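Local coordinates for gamma-glutamyltranspeptidase (Ggt) (PDB 5BPK), which probably transfers or hydrolyses the gamma-glutamyl group of substrates such as glutathione, as an enzyme of the Ntn-hydrolase clan, at residues 129-134 against 245-250; 235-240 against 251-256. All coordinates share one frame; numbering follows the deposited sequence.

Interaction 1. Residues 129-134 against 245-250; sequences DGYLAA and KKNGGI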
# COMPACT_ATOMS: atom_id res chain seq x y z
N ASP A 129 -16.71 9.16 3.38
CA ASP A 129 -16.68 9.95 4.62
C ASP A 129 -17.56 9.26 5.67
O ASP A 129 -18.73 8.94 5.40
CB ASP A 129 -17.24 11.37 4.39
CG ASP A 129 -16.37 12.22 3.47
OD1 ASP A 129 -15.26 11.80 3.08
OD2 ASP A 129 -16.84 13.34 3.13
N GLY A 130 -17.02 9.07 6.87
CA GLY A 130 -17.80 8.60 8.00
C GLY A 130 -17.74 7.12 8.31
O GLY A 130 -16.89 6.39 7.78
N TYR A 131 -18.67 6.67 9.13
CA TYR A 131 -18.57 5.41 9.85
C TYR A 131 -18.94 4.17 9.03
O TYR A 131 -18.40 3.08 9.26
CB TYR A 131 -19.41 5.46 11.14
CG TYR A 131 -18.87 6.39 12.21
CD1 TYR A 131 -18.95 7.79 12.08
CD2 TYR A 131 -18.28 5.89 13.36
CE1 TYR A 131 -18.47 8.64 13.07
CE2 TYR A 131 -17.78 6.72 14.36
CZ TYR A 131 -17.88 8.10 14.21
OH TYR A 131 -17.40 8.94 15.19
N LEU A 132 -19.85 4.33 8.06
CA LEU A 132 -20.26 3.23 7.19
C LEU A 132 -19.18 2.88 6.15
O LEU A 132 -19.17 1.79 5.60
CB LEU A 132 -21.58 3.56 6.47
CG LEU A 132 -22.32 2.32 5.94
CD1 LEU A 132 -22.72 1.40 7.10
CD2 LEU A 132 -23.55 2.71 5.14
N ALA A 133 -18.27 3.83 5.91
CA ALA A 133 -17.18 3.64 4.95
C ALA A 133 -16.11 2.68 5.45
O ALA A 133 -15.22 2.29 4.68
CB ALA A 133 -16.52 4.98 4.63
N ALA A 134 -16.17 2.30 6.73
CA ALA A 134 -15.08 1.51 7.36
C ALA A 134 -15.28 0.00 7.30
O ALA A 134 -16.36 -0.51 7.61
CB ALA A 134 -14.91 1.94 8.81
N LYS A 245 -22.76 2.69 16.55
CA LYS A 245 -24.21 2.76 16.77
C LYS A 245 -24.72 4.21 16.73
O LYS A 245 -25.76 4.50 16.15
CB LYS A 245 -24.59 2.08 18.08
CG LYS A 245 -26.09 1.94 18.33
N LYS A 246 -23.95 5.11 17.35
CA LYS A 246 -24.30 6.54 17.44
C LYS A 246 -24.29 7.28 16.10
O LYS A 246 -25.04 8.24 15.92
CB LYS A 246 -23.32 7.21 18.41
CG LYS A 246 -23.58 8.68 18.72
CD LYS A 246 -22.54 9.20 19.71
CE LYS A 246 -22.76 10.68 20.02
NZ LYS A 246 -21.53 11.33 20.55
N ASN A 247 -23.46 6.83 15.16
CA ASN A 247 -23.14 7.60 13.97
C ASN A 247 -23.41 6.86 12.65
O ASN A 247 -22.81 7.18 11.62
CB ASN A 247 -21.68 8.04 14.04
CG ASN A 247 -21.46 9.10 15.09
OD1 ASN A 247 -21.88 10.25 14.91
ND2 ASN A 247 -20.80 8.74 16.19
N GLY A 248 -24.30 5.87 12.69
CA GLY A 248 -24.78 5.24 11.47
C GLY A 248 -23.84 4.20 10.87
O GLY A 248 -23.98 3.86 9.69
N GLY A 249 -22.90 3.72 11.66
CA GLY A 249 -21.99 2.66 11.23
C GLY A 249 -22.52 1.30 11.65
O GLY A 249 -23.52 1.22 12.38
N ILE A 250 -21.83 0.24 11.25
CA ILE A 250 -22.30 -1.12 11.49
C ILE A 250 -21.31 -2.08 12.16
O ILE A 250 -21.65 -3.24 12.43
CB ILE A 250 -22.85 -1.77 10.18
CG1 ILE A 250 -21.78 -1.82 9.09
CG2 ILE A 250 -24.08 -1.01 9.68
CD1 ILE A 250 -22.17 -2.73 7.92
O HOH W 1 -19.50 0.57 9.58
O HOH W 2 -21.07 8.53 9.34
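The phenol oxygen of Tyr-131, whose ring lies against Asn-247, is gripped twice by hydrogen bonds, with Asp-243 OD2 and with Ser-192 OG, which holds the far end of the ring in place. A CH-pi contact joins the loop that precedes helix 139-150 to the chain just leaving helix 234-246, in the gamma-glutamyltranspeptidase domain. Asn-247 is the first residue past that helix to give up helical geometry. Asn-247 CB stands over one face of the ring, 3.5 Å from the Tyr-131 ring centroid and shifted toward the CD1-CE1 rim. The amide follows the ring rather than standing up from it: the two planes are only 14° apart, with Asn-247 CG near Tyr-131 CE1 and Asn-247 ND2 near Tyr-131 CZ. With CG anti to its carbonyl carbon (chi1 -71°), Asn-247 can also turn ND2 back to donate to Asp-243 O, so Asp-243 serves both residues, one through its carboxylate and the other through its backbone.

Next to the ring the backbones come close, the CA atoms of Leu-132 and Gly-249 being 4.4 Å apart. Gly-249 CA packs on Tyr-131 CB. No direct hydrogen bond crosses; two waters do that work. One donates a hydrogen bond to Asn-247 O and accepts from Tyr-131 N at 3.0 Å from that N, while sitting at the ring's edge in its plane. The other accepts from Ile-250 N and donates to Tyr-131 O, 2.8 Å from that carbonyl oxygen. Gly-130 and Ala-133 form backbone hydrogen bonds with the other chain of the assembly. Farther along, Leu-132 CD1 rests 3.8 Å from Ile-250 CG2, and the same methyl lies 3.8 Å from Gly-248 O.

Interaction 2. Residues 235-240 against 251-256; sequences QVAELI and ITKEDL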
# COMPACT_ATOMS: atom_id res chain seq x y z
N GLN A 235 -12.67 -2.65 26.65
CA GLN A 235 -13.10 -1.24 26.60
C GLN A 235 -12.99 -0.61 25.22
O GLN A 235 -13.88 0.13 24.81
CB GLN A 235 -12.31 -0.39 27.60
CG GLN A 235 -12.71 -0.59 29.05
CD GLN A 235 -11.72 -0.01 30.03
OE1 GLN A 235 -11.20 1.09 29.84
NE2 GLN A 235 -11.44 -0.74 31.10
N VAL A 236 -11.90 -0.87 24.50
CA VAL A 236 -11.74 -0.29 23.17
C VAL A 236 -12.81 -0.82 22.20
O VAL A 236 -13.39 -0.06 21.43
CB VAL A 236 -10.32 -0.51 22.60
CG1 VAL A 236 -10.24 0.02 21.15
CG2 VAL A 236 -9.26 0.16 23.48
N ALA A 237 -13.09 -2.13 22.26
CA ALA A 237 -14.12 -2.71 21.40
C ALA A 237 -15.48 -2.10 21.74
O ALA A 237 -16.29 -1.86 20.85
CB ALA A 237 -14.17 -4.23 21.54
N GLU A 238 -15.70 -1.83 23.02
CA GLU A 238 -16.91 -1.17 23.49
C GLU A 238 -17.04 0.24 22.90
O GLU A 238 -18.11 0.64 22.44
CB GLU A 238 -16.95 -1.14 25.02
CG GLU A 238 -18.35 -1.03 25.61
CD GLU A 238 -19.15 -2.33 25.46
OE1 GLU A 238 -18.65 -3.40 25.85
OE2 GLU A 238 -20.29 -2.27 24.94
N LEU A 239 -15.95 1.00 22.92
CA LEU A 239 -15.93 2.35 22.33
C LEU A 239 -16.22 2.32 20.83
O LEU A 239 -16.91 3.19 20.31
CB LEU A 239 -14.58 3.04 22.55
CG LEU A 239 -14.19 3.42 23.98
CD1 LEU A 239 -12.75 3.91 24.03
CD2 LEU A 239 -15.14 4.50 24.50
N ILE A 240 -15.70 1.30 20.14
CA ILE A 240 -15.92 1.20 18.70
C ILE A 240 -17.40 0.94 18.42
O ILE A 240 -18.02 1.64 17.64
CB ILE A 240 -15.01 0.11 18.04
CG1 ILE A 240 -13.55 0.52 18.16
CG2 ILE A 240 -15.38 -0.09 16.57
CD1 ILE A 240 -12.57 -0.59 17.83
N ILE A 251 -20.09 -1.63 12.45
CA ILE A 251 -19.11 -2.49 13.10
C ILE A 251 -19.48 -2.68 14.57
O ILE A 251 -19.80 -1.72 15.28
CB ILE A 251 -17.67 -1.95 12.98
CG1 ILE A 251 -17.26 -1.94 11.50
CG2 ILE A 251 -16.69 -2.80 13.80
CD1 ILE A 251 -15.99 -1.19 11.22
N THR A 252 -19.45 -3.94 14.99
CA THR A 252 -19.86 -4.34 16.33
C THR A 252 -18.74 -5.09 17.06
O THR A 252 -17.72 -5.46 16.47
CB THR A 252 -21.07 -5.30 16.26
OG1 THR A 252 -20.68 -6.50 15.60
CG2 THR A 252 -22.24 -4.65 15.53
N LYS A 253 -18.96 -5.35 18.34
CA LYS A 253 -18.05 -6.20 19.10
C LYS A 253 -17.88 -7.59 18.47
O LYS A 253 -16.82 -8.19 18.58
CB LYS A 253 -18.51 -6.32 20.56
CG LYS A 253 -18.24 -5.06 21.37
CD LYS A 253 -18.64 -5.24 22.83
CE LYS A 253 -20.15 -5.15 23.01
NZ LYS A 253 -20.53 -5.12 24.46
N GLU A 254 -18.93 -8.09 17.83
CA GLU A 254 -18.87 -9.39 17.16
C GLU A 254 -17.91 -9.35 15.96
O GLU A 254 -17.13 -10.29 15.76
CB GLU A 254 -20.25 -9.88 16.72
CG GLU A 254 -20.25 -11.35 16.26
CD GLU A 254 -21.60 -11.85 15.78
OE1 GLU A 254 -22.58 -11.07 15.79
OE2 GLU A 254 -21.68 -13.04 15.39
N ASP A 255 -17.97 -8.27 15.20
CA ASP A 255 -17.03 -8.08 14.09
C ASP A 255 -15.59 -8.09 14.60
O ASP A 255 -14.72 -8.75 14.04
CB ASP A 255 -17.28 -6.75 13.37
CG ASP A 255 -18.48 -6.78 12.46
OD1 ASP A 255 -18.54 -7.64 11.57
OD2 ASP A 255 -19.36 -5.91 12.61
N LEU A 256 -15.35 -7.35 15.67
CA LEU A 256 -14.00 -7.18 16.19
C LEU A 256 -13.47 -8.49 16.74
O LEU A 256 -12.33 -8.87 16.45
CB LEU A 256 -13.96 -6.06 17.24
CG LEU A 256 -14.26 -4.65 16.70
CD1 LEU A 256 -14.65 -3.71 17.84
CD2 LEU A 256 -13.12 -4.06 15.88
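Charge pairs Glu-238 with Lys-253. The ammonium nitrogen is held in a two-pronged salt bridge, Lys-253 NZ lying 2.9 Å from Glu-238 OE1 and equally far from Glu-238 OE2. Each oxygen offers its syn lone pair, so the nitrogen sits in the fork of the carboxylate. The Glu-238 CB heads away from the partner helix, but its chain bends at chi2 (72°) and swings the carboxylate back across. Lys-253 makes a matching bend at chi3 (-77°), after its CG has passed along Ala-237 O.

Backbone polar groups come next. Helix 253-257 opens with a capping box: Thr-252 is the N-cap, its OG1 accepting from Asp-255 N at 3.3 Å and, weakly, from Glu-254 N, while Asp-255 OD2 accepts from Thr-252 N through its anti lone pair. The bond from Thr-252 N to Asp-255 OD2 is 3.1 Å long. The helix start probably also favours the negative charge of Asp-255. The other carboxylate oxygen, Asp-255 OD1, accepts from Leu-108 N, and Lys-253 N donates to Glu-241 OE2 of helix 234-246, tying the new helix start to the loop at 108 and to the preceding helix.

Apolar packing fills the inner side of the corner between helices 234-246 and 253-257. A single methyl, Leu-256 CD1, meets both Ala-237 and Ile-240, residues one turn apart on helix 234-246: it is 3.7 Å from Ala-237 CA and 3.7 Å from Ile-240 CD1. Phe-231 and Tyr-232 of helix 229-232 back Ile-240 and Leu-256 respectively. Toward the loop, the branch methyls face each other, Ile-240 CG2 standing 4.1 Å from Ile-251 CG2.

How the interactions relate
Interactions 1 and 2 share helix 234-246 and the chain that follows it: 235-240 lies near the start of the helix, 245-250 spans its last residues and the turn after them, and 251-256 carries straight on from there into the next helix. Along the sequence the segments alternate, and the contact centres are about 13 Å apart. They also touch: Ala-134 O of interaction 1 lies 3.7 Å from Ile-251 CD1 of interaction 2, and Ile-250 O lies 3.5 Å from Asp-255 OD2. Pro-107 packs on both Ile-250 and Ile-251. The centres lie about 21 Å and about 22 Å from the centre of the chain, and none of the bonds described involves the bound inhibitor.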